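Local coordinates for protein putative acetyltransferase (Staphylococcus aureus subsp. aureus Mu50, PDB 3H4Q) that probably transfers an acetyl group from acetyl-coenzyme A to a substrate not yet identified, as a putative acetyltransferase of the GNAT family, at residues 20-25 against 70-75; 33-38 against 77-82; 83-88 against 106-111; 142-147 against 180-185. All coordinates share one frame; numbering follows the deposited sequence.

Contact 1. Residues 20-25 against 70-75; sequences MIRLGK and LYVLEE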
# COMPACT_ATOMS: atom_id res chain seq x y z
N MSE A 20 -7.65 14.15 -5.03
CA MSE A 20 -8.79 13.38 -4.46
C MSE A 20 -8.42 11.96 -4.13
O MSE A 20 -9.04 10.97 -4.55
CB MSE A 20 -10.15 13.50 -5.16
CG MSE A 20 -11.33 12.88 -4.27
SE MSE A 20 -12.10 13.89 -2.71
CE MSE A 20 -10.51 14.21 -1.51
N ILE A 21 -7.34 11.94 -3.36
CA ILE A 21 -6.96 10.83 -2.59
C ILE A 21 -7.58 11.24 -1.24
O ILE A 21 -7.60 12.41 -0.90
CB ILE A 21 -5.46 10.71 -2.55
CG1 ILE A 21 -4.99 10.25 -3.95
CG2 ILE A 21 -5.03 9.76 -1.44
CD1 ILE A 21 -3.46 10.23 -4.21
N ARG A 22 -8.22 10.32 -0.53
CA ARG A 22 -8.74 10.67 0.77
C ARG A 22 -8.72 9.42 1.60
O ARG A 22 -8.46 8.36 1.08
CB ARG A 22 -10.14 11.21 0.66
CG ARG A 22 -11.13 10.27 -0.04
CD ARG A 22 -12.53 10.71 0.19
NE ARG A 22 -13.51 9.89 -0.51
CZ ARG A 22 -13.94 8.69 -0.10
NH1 ARG A 22 -13.47 8.14 1.01
NH2 ARG A 22 -14.84 8.03 -0.82
N LEU A 23 -8.98 9.54 2.90
CA LEU A 23 -9.08 8.35 3.71
C LEU A 23 -10.34 7.58 3.30
O LEU A 23 -11.40 8.18 3.01
CB LEU A 23 -9.21 8.67 5.20
CG LEU A 23 -8.02 9.22 5.96
CD1 LEU A 23 -8.54 9.65 7.36
CD2 LEU A 23 -6.90 8.18 6.04
N GLY A 24 -10.22 6.26 3.33
CA GLY A 24 -11.34 5.38 3.05
C GLY A 24 -12.26 5.41 4.24
O GLY A 24 -11.84 5.69 5.35
N LYS A 25 -13.52 5.13 3.99
CA LYS A 25 -14.53 5.10 5.00
C LYS A 25 -15.24 3.76 4.88
O LYS A 25 -15.05 3.02 3.92
CB LYS A 25 -15.51 6.24 4.74
CG LYS A 25 -14.86 7.61 4.84
CD LYS A 25 -15.90 8.74 4.71
CE LYS A 25 -16.50 8.83 3.28
NZ LYS A 25 -17.56 9.88 3.18
N LEU A 70 -6.07 3.64 5.77
CA LEU A 70 -6.36 3.29 4.39
C LEU A 70 -6.79 4.51 3.60
O LEU A 70 -7.66 5.24 4.02
CB LEU A 70 -7.44 2.18 4.36
CG LEU A 70 -7.85 1.56 3.00
CD1 LEU A 70 -8.28 0.10 3.19
CD2 LEU A 70 -8.95 2.35 2.23
N TYR A 71 -6.14 4.75 2.47
CA TYR A 71 -6.52 5.85 1.57
C TYR A 71 -7.10 5.26 0.31
O TYR A 71 -6.70 4.14 -0.10
CB TYR A 71 -5.31 6.66 1.14
CG TYR A 71 -4.61 7.49 2.17
CD1 TYR A 71 -3.57 6.98 2.93
CD2 TYR A 71 -4.95 8.83 2.35
CE1 TYR A 71 -2.90 7.77 3.84
CE2 TYR A 71 -4.29 9.62 3.26
CZ TYR A 71 -3.27 9.08 4.00
OH TYR A 71 -2.62 9.88 4.91
N VAL A 72 -8.00 6.02 -0.33
CA VAL A 72 -8.63 5.64 -1.60
C VAL A 72 -8.45 6.76 -2.61
O VAL A 72 -8.28 7.93 -2.23
CB VAL A 72 -10.16 5.38 -1.47
CG1 VAL A 72 -10.43 4.15 -0.62
CG2 VAL A 72 -10.91 6.63 -0.95
N LEU A 73 -8.45 6.41 -3.90
CA LEU A 73 -8.42 7.42 -4.97
C LEU A 73 -9.81 7.30 -5.57
O LEU A 73 -10.24 6.22 -5.95
CB LEU A 73 -7.29 7.19 -5.97
CG LEU A 73 -7.12 8.28 -7.05
CD1 LEU A 73 -5.74 8.22 -7.65
CD2 LEU A 73 -8.14 8.14 -8.14
N GLU A 74 -10.53 8.42 -5.60
CA GLU A 74 -11.92 8.44 -5.99
C GLU A 74 -12.26 9.58 -6.93
O GLU A 74 -11.89 10.71 -6.66
CB GLU A 74 -12.73 8.67 -4.72
CG GLU A 74 -14.21 8.94 -4.96
CD GLU A 74 -14.74 10.10 -4.13
OE1 GLU A 74 -14.27 10.31 -3.00
OE2 GLU A 74 -15.62 10.82 -4.63
N GLU A 75 -12.97 9.30 -8.02
CA GLU A 75 -13.52 10.33 -8.91
C GLU A 75 -15.01 9.98 -9.01
O GLU A 75 -15.36 8.80 -9.02
CB GLU A 75 -12.87 10.37 -10.29
CG GLU A 75 -13.49 11.42 -11.24
O HOH W 1 -9.07 4.79 6.35

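Contact 2. Residues 33-38 against 77-82; sequences LNLVEE and DKIYGF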
# COMPACT_ATOMS: atom_id res chain seq x y z
N LEU A 33 -13.48 -4.01 -1.58
CA LEU A 33 -13.52 -5.46 -1.76
C LEU A 33 -13.59 -5.86 -3.23
O LEU A 33 -12.89 -6.78 -3.65
CB LEU A 33 -14.68 -6.07 -0.98
CG LEU A 33 -14.52 -6.04 0.53
CD1 LEU A 33 -15.76 -6.57 1.23
CD2 LEU A 33 -13.30 -6.84 0.94
N ASN A 34 -14.40 -5.17 -4.02
CA ASN A 34 -14.51 -5.49 -5.44
C ASN A 34 -13.19 -5.24 -6.18
O ASN A 34 -12.91 -5.90 -7.16
CB ASN A 34 -15.65 -4.72 -6.07
CG ASN A 34 -15.88 -5.08 -7.51
OD1 ASN A 34 -16.42 -6.13 -7.83
ND2 ASN A 34 -15.50 -4.18 -8.39
N LEU A 35 -12.37 -4.30 -5.73
CA LEU A 35 -11.06 -4.09 -6.35
C LEU A 35 -10.13 -5.28 -6.04
O LEU A 35 -9.37 -5.72 -6.91
CB LEU A 35 -10.40 -2.78 -5.90
CG LEU A 35 -11.05 -1.50 -6.44
CD1 LEU A 35 -10.32 -0.27 -5.90
CD2 LEU A 35 -11.12 -1.44 -7.96
N VAL A 36 -10.20 -5.77 -4.81
CA VAL A 36 -9.43 -6.94 -4.41
C VAL A 36 -9.82 -8.14 -5.28
O VAL A 36 -8.96 -8.75 -5.89
CB VAL A 36 -9.63 -7.30 -2.93
CG1 VAL A 36 -9.01 -8.66 -2.63
CG2 VAL A 36 -9.03 -6.22 -2.04
N GLU A 37 -11.11 -8.44 -5.35
CA GLU A 37 -11.58 -9.56 -6.15
C GLU A 37 -11.27 -9.39 -7.64
O GLU A 37 -11.04 -10.37 -8.35
CB GLU A 37 -13.07 -9.82 -5.92
CG GLU A 37 -13.41 -10.32 -4.51
N GLU A 38 -11.26 -8.15 -8.13
CA GLU A 38 -10.92 -7.87 -9.52
C GLU A 38 -9.44 -8.25 -9.73
O GLU A 38 -9.09 -8.87 -10.75
CB GLU A 38 -11.19 -6.40 -9.83
CG GLU A 38 -10.89 -5.91 -11.24
CD GLU A 38 -11.26 -4.43 -11.44
OE1 GLU A 38 -12.48 -4.11 -11.45
OE2 GLU A 38 -10.33 -3.59 -11.61
N ASP A 77 -18.42 9.14 -7.57
CA ASP A 77 -18.44 8.38 -6.31
C ASP A 77 -17.56 7.11 -6.39
O ASP A 77 -17.43 6.39 -5.39
CB ASP A 77 -19.89 8.03 -5.93
N LYS A 78 -16.91 6.88 -7.54
CA LYS A 78 -16.16 5.65 -7.82
C LYS A 78 -14.71 5.58 -7.31
O LYS A 78 -13.91 6.48 -7.55
CB LYS A 78 -16.16 5.41 -9.33
CG LYS A 78 -15.53 4.11 -9.76
N ILE A 79 -14.38 4.46 -6.66
CA ILE A 79 -13.05 4.20 -6.14
C ILE A 79 -12.19 3.44 -7.17
O ILE A 79 -12.58 2.38 -7.64
CB ILE A 79 -13.16 3.44 -4.81
CG1 ILE A 79 -13.66 4.44 -3.73
CG2 ILE A 79 -11.80 2.83 -4.40
CD1 ILE A 79 -14.12 3.78 -2.50
N TYR A 80 -11.04 4.01 -7.52
CA TYR A 80 -10.15 3.45 -8.55
C TYR A 80 -8.88 2.81 -8.01
O TYR A 80 -8.09 2.27 -8.79
CB TYR A 80 -9.79 4.54 -9.56
CG TYR A 80 -10.97 4.99 -10.37
CD1 TYR A 80 -11.42 4.23 -11.44
CD2 TYR A 80 -11.64 6.15 -10.08
CE1 TYR A 80 -12.50 4.62 -12.20
CE2 TYR A 80 -12.74 6.56 -10.83
CZ TYR A 80 -13.16 5.79 -11.89
OH TYR A 80 -14.26 6.17 -12.64
N GLY A 81 -8.70 2.86 -6.69
CA GLY A 81 -7.59 2.18 -6.04
C GLY A 81 -7.53 2.50 -4.57
O GLY A 81 -8.19 3.43 -4.11
N PHE A 82 -6.75 1.73 -3.81
CA PHE A 82 -6.52 2.04 -2.40
C PHE A 82 -5.12 1.64 -1.97
O PHE A 82 -4.43 0.91 -2.67
CB PHE A 82 -7.55 1.37 -1.49
CG PHE A 82 -7.47 -0.13 -1.47
CD1 PHE A 82 -8.17 -0.89 -2.39
CD2 PHE A 82 -6.74 -0.78 -0.49
CE1 PHE A 82 -8.12 -2.28 -2.36
CE2 PHE A 82 -6.67 -2.17 -0.45
CZ PHE A 82 -7.37 -2.92 -1.40

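Contact 3. Residues 83-88 against 106-111; sequences IVVDQD and FVIHRL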
# COMPACT_ATOMS: atom_id res chain seq x y z
N ILE A 83 -4.72 2.11 -0.79
CA ILE A 83 -3.42 1.83 -0.22
C ILE A 83 -3.56 1.83 1.29
O ILE A 83 -4.34 2.61 1.84
CB ILE A 83 -2.37 2.90 -0.66
CG1 ILE A 83 -0.95 2.50 -0.25
CG2 ILE A 83 -2.70 4.28 -0.09
CD1 ILE A 83 0.16 3.32 -0.98
N VAL A 84 -2.85 0.93 1.96
CA VAL A 84 -2.86 0.82 3.42
C VAL A 84 -1.43 1.09 3.89
O VAL A 84 -0.51 0.42 3.43
CB VAL A 84 -3.27 -0.57 3.81
CG1 VAL A 84 -3.14 -0.77 5.30
CG2 VAL A 84 -4.70 -0.82 3.33
N VAL A 85 -1.25 2.07 4.77
CA VAL A 85 0.07 2.43 5.28
C VAL A 85 -0.01 2.76 6.77
O VAL A 85 -0.98 3.37 7.24
CB VAL A 85 0.66 3.64 4.56
CG1 VAL A 85 -0.28 4.84 4.64
CG2 VAL A 85 2.01 3.99 5.14
N ASP A 86 1.00 2.31 7.52
CA ASP A 86 1.09 2.53 8.96
C ASP A 86 2.52 2.19 9.40
O ASP A 86 3.41 2.07 8.55
CB ASP A 86 0.03 1.71 9.70
CG ASP A 86 0.17 0.23 9.48
OD1 ASP A 86 1.31 -0.28 9.59
OD2 ASP A 86 -0.86 -0.43 9.23
N GLN A 87 2.74 2.06 10.70
CA GLN A 87 4.07 1.76 11.25
C GLN A 87 4.16 0.38 11.92
O GLN A 87 5.15 0.09 12.62
CB GLN A 87 4.48 2.87 12.21
CG GLN A 87 4.71 4.21 11.53
CD GLN A 87 5.04 5.30 12.53
OE1 GLN A 87 4.25 5.59 13.41
NE2 GLN A 87 6.21 5.93 12.38
N ASP A 88 3.15 -0.46 11.69
CA ASP A 88 3.15 -1.83 12.19
C ASP A 88 4.00 -2.65 11.22
O ASP A 88 3.71 -2.70 10.03
CB ASP A 88 1.73 -2.39 12.23
CG ASP A 88 0.80 -1.59 13.14
OD1 ASP A 88 1.29 -1.02 14.14
OD2 ASP A 88 -0.43 -1.56 12.87
N PHE A 106 7.75 3.67 8.34
CA PHE A 106 6.41 3.45 7.80
C PHE A 106 6.42 2.20 6.91
O PHE A 106 7.47 1.83 6.37
CB PHE A 106 5.90 4.67 7.03
CG PHE A 106 5.41 5.76 7.92
CD1 PHE A 106 6.29 6.65 8.51
CD2 PHE A 106 4.07 5.88 8.20
CE1 PHE A 106 5.83 7.65 9.34
CE2 PHE A 106 3.61 6.89 9.04
CZ PHE A 106 4.49 7.77 9.60
N VAL A 107 5.26 1.57 6.76
CA VAL A 107 5.13 0.33 6.01
C VAL A 107 3.90 0.37 5.11
O VAL A 107 2.79 0.66 5.59
CB VAL A 107 4.94 -0.87 6.97
CG1 VAL A 107 4.75 -2.14 6.19
CG2 VAL A 107 6.10 -0.99 7.96
N ILE A 108 4.09 0.08 3.83
CA ILE A 108 2.98 -0.01 2.89
C ILE A 108 2.62 -1.49 2.84
O ILE A 108 3.41 -2.31 2.38
CB ILE A 108 3.36 0.48 1.50
CG1 ILE A 108 3.74 1.96 1.60
CG2 ILE A 108 2.20 0.24 0.50
CD1 ILE A 108 4.17 2.60 0.33
N HIS A 109 1.44 -1.81 3.34
CA HIS A 109 1.01 -3.19 3.44
C HIS A 109 0.26 -3.68 2.26
O HIS A 109 0.31 -4.86 1.98
CB HIS A 109 0.11 -3.37 4.65
CG HIS A 109 0.79 -3.07 5.94
ND1 HIS A 109 1.74 -3.91 6.47
CD2 HIS A 109 0.67 -2.04 6.81
CE1 HIS A 109 2.18 -3.41 7.61
NE2 HIS A 109 1.54 -2.28 7.84
N ARG A 110 -0.46 -2.80 1.58
CA ARG A 110 -1.22 -3.21 0.41
C ARG A 110 -1.47 -2.01 -0.49
O ARG A 110 -1.64 -0.91 -0.01
CB ARG A 110 -2.53 -3.87 0.83
CG ARG A 110 -3.25 -4.63 -0.28
CD ARG A 110 -2.53 -5.91 -0.71
NE ARG A 110 -3.33 -6.64 -1.69
CZ ARG A 110 -3.30 -6.47 -3.01
NH1 ARG A 110 -2.48 -5.60 -3.58
NH2 ARG A 110 -4.10 -7.20 -3.77
N LEU A 111 -1.44 -2.24 -1.79
CA LEU A 111 -1.66 -1.21 -2.81
C LEU A 111 -2.37 -1.87 -4.00
O LEU A 111 -1.95 -2.93 -4.46
CB LEU A 111 -0.33 -0.63 -3.30
CG LEU A 111 -0.36 0.42 -4.43
CD1 LEU A 111 -1.23 1.63 -4.06
CD2 LEU A 111 1.06 0.88 -4.75

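Contact 4. Residues 142-147 against 180-185; sequences TDTFAL and YAYYKN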
# COMPACT_ATOMS: atom_id res chain seq x y z
N THR A 142 8.21 -2.19 2.74
CA THR A 142 7.11 -2.92 2.15
C THR A 142 7.62 -4.28 1.73
O THR A 142 8.73 -4.65 2.08
CB THR A 142 6.52 -2.16 0.93
OG1 THR A 142 5.33 -2.83 0.48
CG2 THR A 142 7.54 -2.04 -0.19
N ASP A 143 6.80 -5.04 1.02
CA ASP A 143 7.20 -6.36 0.59
C ASP A 143 6.42 -6.78 -0.65
O ASP A 143 5.40 -6.18 -0.99
CB ASP A 143 7.05 -7.37 1.74
CG ASP A 143 5.62 -7.51 2.22
OD1 ASP A 143 4.84 -8.18 1.51
OD2 ASP A 143 5.29 -7.01 3.32
N THR A 144 6.93 -7.81 -1.32
CA THR A 144 6.33 -8.31 -2.55
C THR A 144 4.82 -8.47 -2.46
O THR A 144 4.09 -8.15 -3.41
CB THR A 144 6.92 -9.66 -2.91
OG1 THR A 144 8.33 -9.51 -3.12
CG2 THR A 144 6.27 -10.23 -4.16
N PHE A 145 4.36 -8.90 -1.29
CA PHE A 145 2.95 -9.19 -1.11
C PHE A 145 2.06 -7.99 -1.03
O PHE A 145 0.85 -8.15 -1.10
CB PHE A 145 2.73 -10.07 0.12
CG PHE A 145 3.57 -11.32 0.12
CD1 PHE A 145 3.41 -12.27 -0.88
CD2 PHE A 145 4.50 -11.55 1.12
CE1 PHE A 145 4.18 -13.42 -0.90
CE2 PHE A 145 5.27 -12.70 1.12
CZ PHE A 145 5.11 -13.64 0.11
N ALA A 146 2.62 -6.80 -0.91
CA ALA A 146 1.81 -5.57 -0.86
C ALA A 146 1.19 -5.24 -2.22
O ALA A 146 0.18 -4.55 -2.30
CB ALA A 146 2.67 -4.40 -0.38
N LEU A 147 1.80 -5.72 -3.30
CA LEU A 147 1.35 -5.39 -4.64
C LEU A 147 0.90 -6.60 -5.41
O LEU A 147 1.27 -7.70 -5.08
CB LEU A 147 2.46 -4.65 -5.39
CG LEU A 147 2.55 -3.14 -5.08
CD1 LEU A 147 2.64 -2.83 -3.59
CD2 LEU A 147 3.74 -2.52 -5.83
N TYR A 180 10.21 -10.87 -1.57
CA TYR A 180 11.23 -9.98 -1.04
C TYR A 180 10.61 -8.92 -0.15
O TYR A 180 9.44 -8.57 -0.28
CB TYR A 180 11.98 -9.27 -2.18
CG TYR A 180 12.50 -10.18 -3.27
CD1 TYR A 180 13.71 -10.84 -3.14
CD2 TYR A 180 11.77 -10.36 -4.45
CE1 TYR A 180 14.17 -11.67 -4.14
CE2 TYR A 180 12.23 -11.20 -5.45
CZ TYR A 180 13.42 -11.84 -5.30
OH TYR A 180 13.88 -12.66 -6.31
N ALA A 181 11.44 -8.42 0.75
CA ALA A 181 11.10 -7.30 1.59
C ALA A 181 11.85 -6.19 0.93
O ALA A 181 12.91 -6.41 0.34
CB ALA A 181 11.59 -7.51 2.99
N TYR A 182 11.31 -4.98 1.01
CA TYR A 182 11.91 -3.82 0.41
C TYR A 182 11.98 -2.64 1.38
O TYR A 182 11.15 -2.52 2.29
CB TYR A 182 11.03 -3.33 -0.73
CG TYR A 182 10.96 -4.18 -1.97
CD1 TYR A 182 10.02 -5.20 -2.09
CD2 TYR A 182 11.78 -3.91 -3.05
CE1 TYR A 182 9.93 -5.95 -3.24
CE2 TYR A 182 11.71 -4.67 -4.21
CZ TYR A 182 10.78 -5.68 -4.30
OH TYR A 182 10.71 -6.42 -5.45
N TYR A 183 12.96 -1.77 1.15
CA TYR A 183 13.05 -0.53 1.90
C TYR A 183 13.36 0.59 0.92
O TYR A 183 13.90 0.36 -0.15
CB TYR A 183 14.14 -0.57 2.98
CG TYR A 183 15.54 -0.58 2.44
CD1 TYR A 183 16.21 0.60 2.14
CD2 TYR A 183 16.20 -1.77 2.22
CE1 TYR A 183 17.49 0.59 1.62
CE2 TYR A 183 17.48 -1.80 1.70
CZ TYR A 183 18.12 -0.61 1.41
OH TYR A 183 19.40 -0.64 0.90
N LYS A 184 13.00 1.80 1.33
CA LYS A 184 13.32 3.00 0.58
C LYS A 184 13.85 4.01 1.58
O LYS A 184 13.21 4.28 2.60
CB LYS A 184 12.10 3.60 -0.12
CG LYS A 184 12.47 4.89 -0.85
CD LYS A 184 11.37 5.50 -1.68
CE LYS A 184 11.99 6.54 -2.63
NZ LYS A 184 11.00 7.15 -3.56
N ASN A 185 15.04 4.55 1.30
CA ASN A 185 15.64 5.59 2.11
C ASN A 185 15.11 6.89 1.53
O ASN A 185 15.39 7.23 0.38
CB ASN A 185 17.17 5.54 2.01
CG ASN A 185 17.86 6.53 2.94
OD1 ASN A 185 17.27 7.01 3.91
ND2 ASN A 185 19.12 6.82 2.66

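Contact 1. Residues 20-25 against 70-75
The edge of the mixed GNAT sheet is formed here by an antiparallel pair, strand 21-23 lying outermost against strand 70-75. Arg22 and Val72 face each other as its hydrogen-bonded pair: Arg22 N gives to Val72 O at 2.9 Å, and Val72 N returns to Arg22 O at 2.8 Å. The ladder continues both ways, from Glu74 N to the carbonyl of selenomethionine Met20 and from Gly24 N to Leu70 O. Leu70 O also accepts from a water that donates to Gly24 O, so the water links the two segments where the pairing ends.

On the sheet face that carries Arg22 and Val72, the Arg22 side chain lies across the strands. NE of Arg22 meets Glu74 OE1 at 2.6 Å in a salt bridge lying in the guanidinium plane, although the carboxylate is turned 63° from that plane; NH2 adds a weak bond to the same oxygen. NH1 binds Leu23 O of its own strand at 2.9 Å and pairs with Asp28, so partners along its edge limit rotation of the group, while Val72 CG2 sits 3.6 Å from NH1, over one face.

On the opposite face Ile21 and Leu73 pack together and on helix 120-134. Leu23 and Tyr71, a pair whose side chains set out in diverging directions, belong to the pocket that holds a polyether molecule, probably from the crystallisation liquor. With CG of Leu23 beside its backbone N (chi1 -71°), CD2 comes over the Tyr71 ring in a CH-pi contact, 4.2 Å from the centroid.

Contact 2. Residues 33-38 against 77-82
Leu35 packs between helix 29-42 and strand 78-86, an apolar helix-on-sheet packing in the GNAT fold. The short segments pass at 67°, their axes 9.0 Å apart, and no hydrogen bond crosses between them. One methyl does most of the touching: Leu35 CD1 lies 3.6 Å from Gly81 N and 3.7 Å from Ile79 CG2. It rests on the strand backbone at Gly81, flanked by Ile79.

Next along the helix, Val36 reaches the Phe82 ring with CG2, the branch beside its backbone N, at 3.7 Å from Phe82 CZ. Val36 also touches Leu57 and Phe61 of helix 57-66, which places it where both helices meet the sheet. Glu38, one turn on from Leu35, ties the helix to the loop beyond strand 106-112 by accepting from Lys115 N through OE2.

With CG between the backbone N and the carbonyl carbon (chi1 66°), the Phe82 ring meets both helical residues with its edge. Ile32 of the same helix touches this ring too, and Phe61 meets it with the two ring planes at about 85°. The Leu35 side of that edge is the looser one, Leu35 CD1 lying 4.2 Å from Phe82 CD1.

Contact 3. Residues 83-88 against 106-111
Asp86 OD1 is gripped from opposite faces of its carboxylate, by His109 NE2 at 2.7 Å across the strands and by Asp88 N at 2.8 Å within its own segment. The latter bond closes an Asx turn as strand 78-86 ends. The histidine donates within its ring plane and meets the oxygen on its syn side, though 34° out of the carboxylate plane; the two side chains cross at about a right angle, their planes 48° apart.

The histidine stands at a beta bulge in strand 106-112, at the position of the bulge typical of the fourth strand in GNAT enzymes. Val84 pairs with Arg110 but Val85 with Ile108, so His109 is the extra residue. Val84 binds both sides of the bulge: its N gives to Arg110 O, and its O accepts His109 N, each at 3.0 Å. Beyond it the regular antiparallel pairing resumes with Val107 N to Asp86 O at 2.6 Å. In GNAT relatives this strand contributes to binding acetyl-coenzyme A, so a similar use here is plausible.

On the face away from Val84 and Asp86, Ile83, Val85, Ile108 and Leu111 form an apolar layer, much of it packed against helix 120-134; Ile83 CD1 and Leu111 CD1 are 3.8 Å apart.

At the far end, Gln87 lies flat on Phe106, in the pocket where a polyether is bound. Its amide is turned only 22° from the ring plane and is held by NE2 bonding to Gly104 O, while Gln87 CG sits over the ring's centre, 3.8 Å from the centroid.

Contact 4. Residues 142-147 against 180-185
Thr144 and Tyr180 are joined by two bonds. Thr144 N gives to Tyr180 O at 2.8 Å, and Tyr180 N gives to Thr144 OG1, also at 2.8 Å, so a side-chain hydroxyl continues the ladder where the backbone of 142-147 turns out of the strand. The torsion chi1 of -62° sets this hydroxyl beside the threonine's own backbone N, turned to the tyrosine. One step inward, Thr142 and Tyr182 form an antiparallel hydrogen-bonded pair: Thr142 N to Tyr182 O at 3.0 Å and Tyr182 N to Thr142 O at 2.8 Å. On the same side of the sheet Thr142 CG2 touches Tyr182 CB at 3.8 Å, and the Tyr182 ring presents its edge to Asp143 CA and Thr144 OG1.

These pairs join strand 139-143 to strand 181-185, the antiparallel neighbours in the C-terminal half of the GNAT sheet. The turn of 3-10 helix at 144-146 begins directly after the pairing, and Ala146 N closes it on Asp143 O at 2.8 Å.

Further partners surround these residues. Phe155 of helix 153-157 stacks on the Tyr182 ring and touches Thr142, and the Thr142 hydroxyl bonds to Ile108 O of the neighbouring strand. Lys162 makes a cation-pi contact with Tyr180. The Asp143 side chain starts out close to strand 181-185, with CB 3.4 Å from Tyr180 O, but its carboxylate leads away from that strand, and OD2 bonds to Tyr93 OH.

Three of the four contacts are antiparallel strand pairings in one sheet; contact 2 alone sets a helix on it, through apolar side chains and a stretch of backbone, with no hydrogen bond. Contacts 2 and 4 are buried, whereas contacts 1 and 3 are partly buried and share the polyether pocket. Contact 1, at the sheet edge, adds a salt bridge to its ladder; contact 3, whose centre lies about 5 Å from that of the chain, has a histidine-carboxylate bond instead. Strand 78-86 serves contacts 2 and 3 and bonds to strand 70-75 of contact 1. Contact 4 lies across the chain's centre from contacts 1 and 2, joined to contact 3 by Leu111 N and Ala146 O, 2.9 Å apart.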